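Local coordinates for hypothetical Membrane Spanning Protein (Bacillus cereus, PDB 2FB5) that probably acts as a diadenylate cyclase that condenses two ATP molecules into cyclic di-AMP and supports efficient spore formation, at residues Glu7-Thr18 with Leu60-Ser71. Sequence-based numbering, arbitrary orientation.
Sequences EWGLSEELKIQT and LAATYYIQAYLS
Gln67 and Tyr64 are the two knobs that helix 60-70 sets into helix 7-18, in the antiparallel helical hairpin of the CdaS N-terminal region. The axes pass 8.7 Å apart at 161°, close enough to antiparallel for the two helices to stay in touch along several turns. Followed outward, Gln67 leaves its helix with CB against Leu14 CD1 (3.7 Å). Its CG lies anti to the backbone N (chi1 171°) and packs 3.2 Å from Ser11 OG, while the bend at chi2 carries the amide across to Glu7, the two side chains crossing at about a right angle. There NE2 spends its N-H groups on two acceptors close to the amide plane: a nearly straight bond to Glu7 OE1 (2.8 Å), met on the anti side of the carboxylate, and a more bent one to Glu7 O (3.2 Å). That carbonyl also takes the helical N-H of Ser11 from its opposite face. At the tip, Gln67 OE1 accepts from a water that also donates to Glu7 OE1. Glutamine suits this hole because its aliphatic stem meets leucine while its amide can serve a carboxylate, a carbonyl and a water together.

One turn back, Tyr64 fills the hole made by Ser11, Leu14, Lys15 and Thr18. Its ring edge lies against Ser11 O, and Lys15 runs alongside it, pointing the same way, so the methylenes cover apolar ring while the ammonium continues to its salt bridge with Glu12. Small Ser11 leaves room for both knobs. Thr18, beside Leu60 and Ala61, turns its hydroxyl back to Leu14 O, and its CG2 methyl meets Ala61 CB at 3.9 Å. Beyond Tyr64, a water bridges the phenol to Glu12, donating to OE2 and lying 3.0 Å from Tyr64 OH.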
# COMPACT_ATOMS: atom_id res chain seq x y z
N GLU A 7 4.74 10.43 -0.24
CA GLU A 7 3.75 10.96 -1.19
C GLU A 7 2.33 10.48 -0.88
O GLU A 7 1.36 11.21 -1.10
CB GLU A 7 4.13 10.57 -2.64
CG GLU A 7 5.42 11.24 -3.17
CD GLU A 7 5.38 12.76 -3.07
OE1 GLU A 7 4.36 13.37 -3.48
OE2 GLU A 7 6.36 13.36 -2.58
N TRP A 8 2.21 9.25 -0.39
CA TRP A 8 0.92 8.71 0.00
C TRP A 8 0.32 9.51 1.17
O TRP A 8 -0.87 9.88 1.15
CB TRP A 8 1.04 7.25 0.38
CG TRP A 8 -0.29 6.60 0.57
CD1 TRP A 8 -1.45 6.92 -0.07
CD2 TRP A 8 -0.59 5.52 1.45
NE1 TRP A 8 -2.46 6.10 0.37
CE2 TRP A 8 -1.96 5.23 1.29
CE3 TRP A 8 0.17 4.76 2.34
CZ2 TRP A 8 -2.60 4.19 2.00
CZ3 TRP A 8 -0.47 3.74 3.05
CH2 TRP A 8 -1.84 3.47 2.88
N GLY A 9 1.14 9.75 2.18
CA GLY A 9 0.79 10.68 3.26
C GLY A 9 0.32 12.03 2.73
O GLY A 9 -0.65 12.58 3.23
N LEU A 10 1.02 12.57 1.73
CA LEU A 10 0.63 13.90 1.20
C LEU A 10 -0.70 13.84 0.47
O LEU A 10 -1.51 14.75 0.61
CB LEU A 10 1.70 14.46 0.27
CG LEU A 10 3.05 14.81 0.91
CD1 LEU A 10 4.01 15.34 -0.14
CD2 LEU A 10 2.92 15.81 2.08
N SER A 11 -0.91 12.79 -0.31
CA SER A 11 -2.17 12.58 -0.99
C SER A 11 -3.29 12.50 0.03
O SER A 11 -4.33 13.13 -0.14
CB SER A 11 -2.14 11.27 -1.79
OG SER A 11 -1.17 11.33 -2.82
N GLU A 12 -3.05 11.73 1.09
CA GLU A 12 -4.08 11.51 2.11
C GLU A 12 -4.43 12.80 2.84
O GLU A 12 -5.59 13.01 3.19
CB GLU A 12 -3.65 10.42 3.10
CG GLU A 12 -3.79 9.02 2.56
CD GLU A 12 -5.24 8.58 2.44
OE1 GLU A 12 -5.96 8.61 3.47
OE2 GLU A 12 -5.65 8.23 1.32
N GLU A 13 -3.46 13.68 3.03
CA GLU A 13 -3.74 14.96 3.68
C GLU A 13 -4.54 15.91 2.78
O GLU A 13 -5.35 16.69 3.28
CB GLU A 13 -2.47 15.64 4.17
CG GLU A 13 -1.88 15.03 5.44
CD GLU A 13 -2.82 15.07 6.66
OE1 GLU A 13 -3.60 16.07 6.81
OE2 GLU A 13 -2.75 14.11 7.48
N LEU A 14 -4.29 15.86 1.48
CA LEU A 14 -5.08 16.63 0.50
C LEU A 14 -6.54 16.17 0.47
O LEU A 14 -7.45 17.01 0.34
CB LEU A 14 -4.47 16.53 -0.90
CG LEU A 14 -3.13 17.26 -1.07
CD1 LEU A 14 -2.56 17.01 -2.46
CD2 LEU A 14 -3.29 18.75 -0.81
N LYS A 15 -6.73 14.86 0.59
CA LYS A 15 -8.05 14.24 0.69
C LYS A 15 -8.79 14.75 1.93
O LYS A 15 -9.96 15.12 1.85
CB LYS A 15 -7.94 12.71 0.71
CG LYS A 15 -9.28 11.97 0.67
CD LYS A 15 -9.16 10.57 0.03
CE LYS A 15 -8.59 9.55 1.00
NZ LYS A 15 -8.45 8.24 0.33
N ILE A 16 -8.09 14.78 3.06
CA ILE A 16 -8.62 15.32 4.31
C ILE A 16 -9.04 16.78 4.14
O ILE A 16 -10.14 17.15 4.53
CB ILE A 16 -7.60 15.16 5.46
CG1 ILE A 16 -7.52 13.71 5.92
CG2 ILE A 16 -7.93 16.11 6.64
CD1 ILE A 16 -6.33 13.42 6.89
N GLN A 17 -8.16 17.60 3.56
CA GLN A 17 -8.50 19.00 3.28
C GLN A 17 -9.72 19.16 2.38
O GLN A 17 -10.53 20.06 2.59
CB GLN A 17 -7.32 19.71 2.63
CG GLN A 17 -6.16 19.97 3.58
CD GLN A 17 -4.94 20.42 2.80
OE1 GLN A 17 -4.97 21.44 2.11
NE2 GLN A 17 -3.87 19.63 2.85
N THR A 18 -9.83 18.31 1.36
CA THR A 18 -10.99 18.34 0.48
C THR A 18 -12.28 18.03 1.26
O THR A 18 -13.27 18.76 1.14
CB THR A 18 -10.81 17.36 -0.69
OG1 THR A 18 -9.57 17.63 -1.34
CG2 THR A 18 -11.95 17.52 -1.70
N LEU A 60 -9.29 22.03 -4.16
CA LEU A 60 -8.69 21.00 -3.30
C LEU A 60 -8.80 19.63 -3.95
O LEU A 60 -7.83 18.87 -3.97
CB LEU A 60 -9.40 20.99 -1.95
CG LEU A 60 -8.85 21.78 -0.74
CD1 LEU A 60 -7.85 22.86 -1.08
CD2 LEU A 60 -10.02 22.39 0.03
N ALA A 61 -9.98 19.32 -4.49
CA ALA A 61 -10.19 18.02 -5.12
C ALA A 61 -9.27 17.81 -6.33
O ALA A 61 -8.72 16.72 -6.51
CB ALA A 61 -11.64 17.85 -5.54
N ALA A 62 -9.12 18.85 -7.15
CA ALA A 62 -8.24 18.78 -8.32
C ALA A 62 -6.79 18.56 -7.89
O ALA A 62 -6.11 17.71 -8.45
CB ALA A 62 -8.37 20.05 -9.17
N THR A 63 -6.33 19.31 -6.89
CA THR A 63 -5.00 19.13 -6.33
C THR A 63 -4.82 17.70 -5.80
O THR A 63 -3.78 17.07 -6.02
CB THR A 63 -4.73 20.16 -5.21
OG1 THR A 63 -5.01 21.47 -5.71
CG2 THR A 63 -3.26 20.13 -4.75
N TYR A 64 -5.84 17.19 -5.12
CA TYR A 64 -5.80 15.82 -4.61
C TYR A 64 -5.63 14.81 -5.74
O TYR A 64 -4.75 13.95 -5.68
CB TYR A 64 -7.05 15.46 -3.77
CG TYR A 64 -7.13 13.97 -3.54
CD1 TYR A 64 -6.25 13.33 -2.67
CD2 TYR A 64 -8.05 13.18 -4.23
CE1 TYR A 64 -6.29 11.96 -2.48
CE2 TYR A 64 -8.10 11.81 -4.05
CZ TYR A 64 -7.21 11.21 -3.17
OH TYR A 64 -7.25 9.86 -2.98
N TYR A 65 -6.48 14.89 -6.77
CA TYR A 65 -6.38 13.91 -7.85
C TYR A 65 -5.08 13.99 -8.66
O TYR A 65 -4.53 12.95 -9.03
CB TYR A 65 -7.61 13.92 -8.74
CG TYR A 65 -8.81 13.32 -8.04
CD1 TYR A 65 -8.85 11.95 -7.75
CD2 TYR A 65 -9.87 14.12 -7.63
CE1 TYR A 65 -9.93 11.40 -7.09
CE2 TYR A 65 -10.97 13.56 -6.95
CZ TYR A 65 -10.99 12.20 -6.70
OH TYR A 65 -12.07 11.63 -6.05
N ILE A 66 -4.59 15.19 -8.92
CA ILE A 66 -3.32 15.35 -9.65
C ILE A 66 -2.23 14.65 -8.84
O ILE A 66 -1.47 13.85 -9.38
CB ILE A 66 -2.98 16.84 -9.95
CG1 ILE A 66 -3.92 17.44 -11.02
CG2 ILE A 66 -1.49 17.04 -10.33
CD1 ILE A 66 -4.11 16.60 -12.30
N GLN A 67 -2.21 14.91 -7.53
CA GLN A 67 -1.25 14.27 -6.61
C GLN A 67 -1.38 12.75 -6.56
O GLN A 67 -0.38 12.05 -6.68
CB GLN A 67 -1.37 14.90 -5.21
CG GLN A 67 -0.59 14.19 -4.07
CD GLN A 67 0.92 14.21 -4.23
OE1 GLN A 67 1.48 15.04 -4.96
NE2 GLN A 67 1.61 13.32 -3.51
N ALA A 68 -2.60 12.24 -6.41
CA ALA A 68 -2.85 10.81 -6.28
C ALA A 68 -2.56 10.05 -7.58
O ALA A 68 -1.98 8.96 -7.55
CB ALA A 68 -4.30 10.55 -5.81
N TYR A 69 -2.96 10.64 -8.71
CA TYR A 69 -2.77 10.00 -10.02
C TYR A 69 -1.36 10.14 -10.61
O TYR A 69 -0.92 9.28 -11.37
CB TYR A 69 -3.77 10.52 -11.03
CG TYR A 69 -5.22 10.17 -10.75
CD1 TYR A 69 -5.56 8.98 -10.09
CD2 TYR A 69 -6.24 11.01 -11.16
CE1 TYR A 69 -6.90 8.65 -9.84
CE2 TYR A 69 -7.57 10.70 -10.92
CZ TYR A 69 -7.90 9.53 -10.26
OH TYR A 69 -9.23 9.22 -10.03
N LEU A 70 -0.68 11.24 -10.28
CA LEU A 70 0.61 11.54 -10.91
C LEU A 70 1.86 11.35 -10.03
O LEU A 70 2.93 11.09 -10.55
CB LEU A 70 0.63 12.96 -11.53
CG LEU A 70 -0.38 13.29 -12.64
CD1 LEU A 70 -0.05 14.64 -13.31
CD2 LEU A 70 -0.49 12.19 -13.71
N SER A 71 1.72 11.45 -8.70
CA SER A 71 2.92 11.41 -7.85
C SER A 71 3.78 10.15 -8.00
O SER A 71 5.00 10.25 -7.85
CB SER A 71 2.62 11.70 -6.38
OG SER A 71 1.92 10.63 -5.79
O HOH W 1 3.97 15.83 -3.89
O HOH W 2 0.06 8.94 -3.46
O HOH W 3 -4.88 8.90 -1.36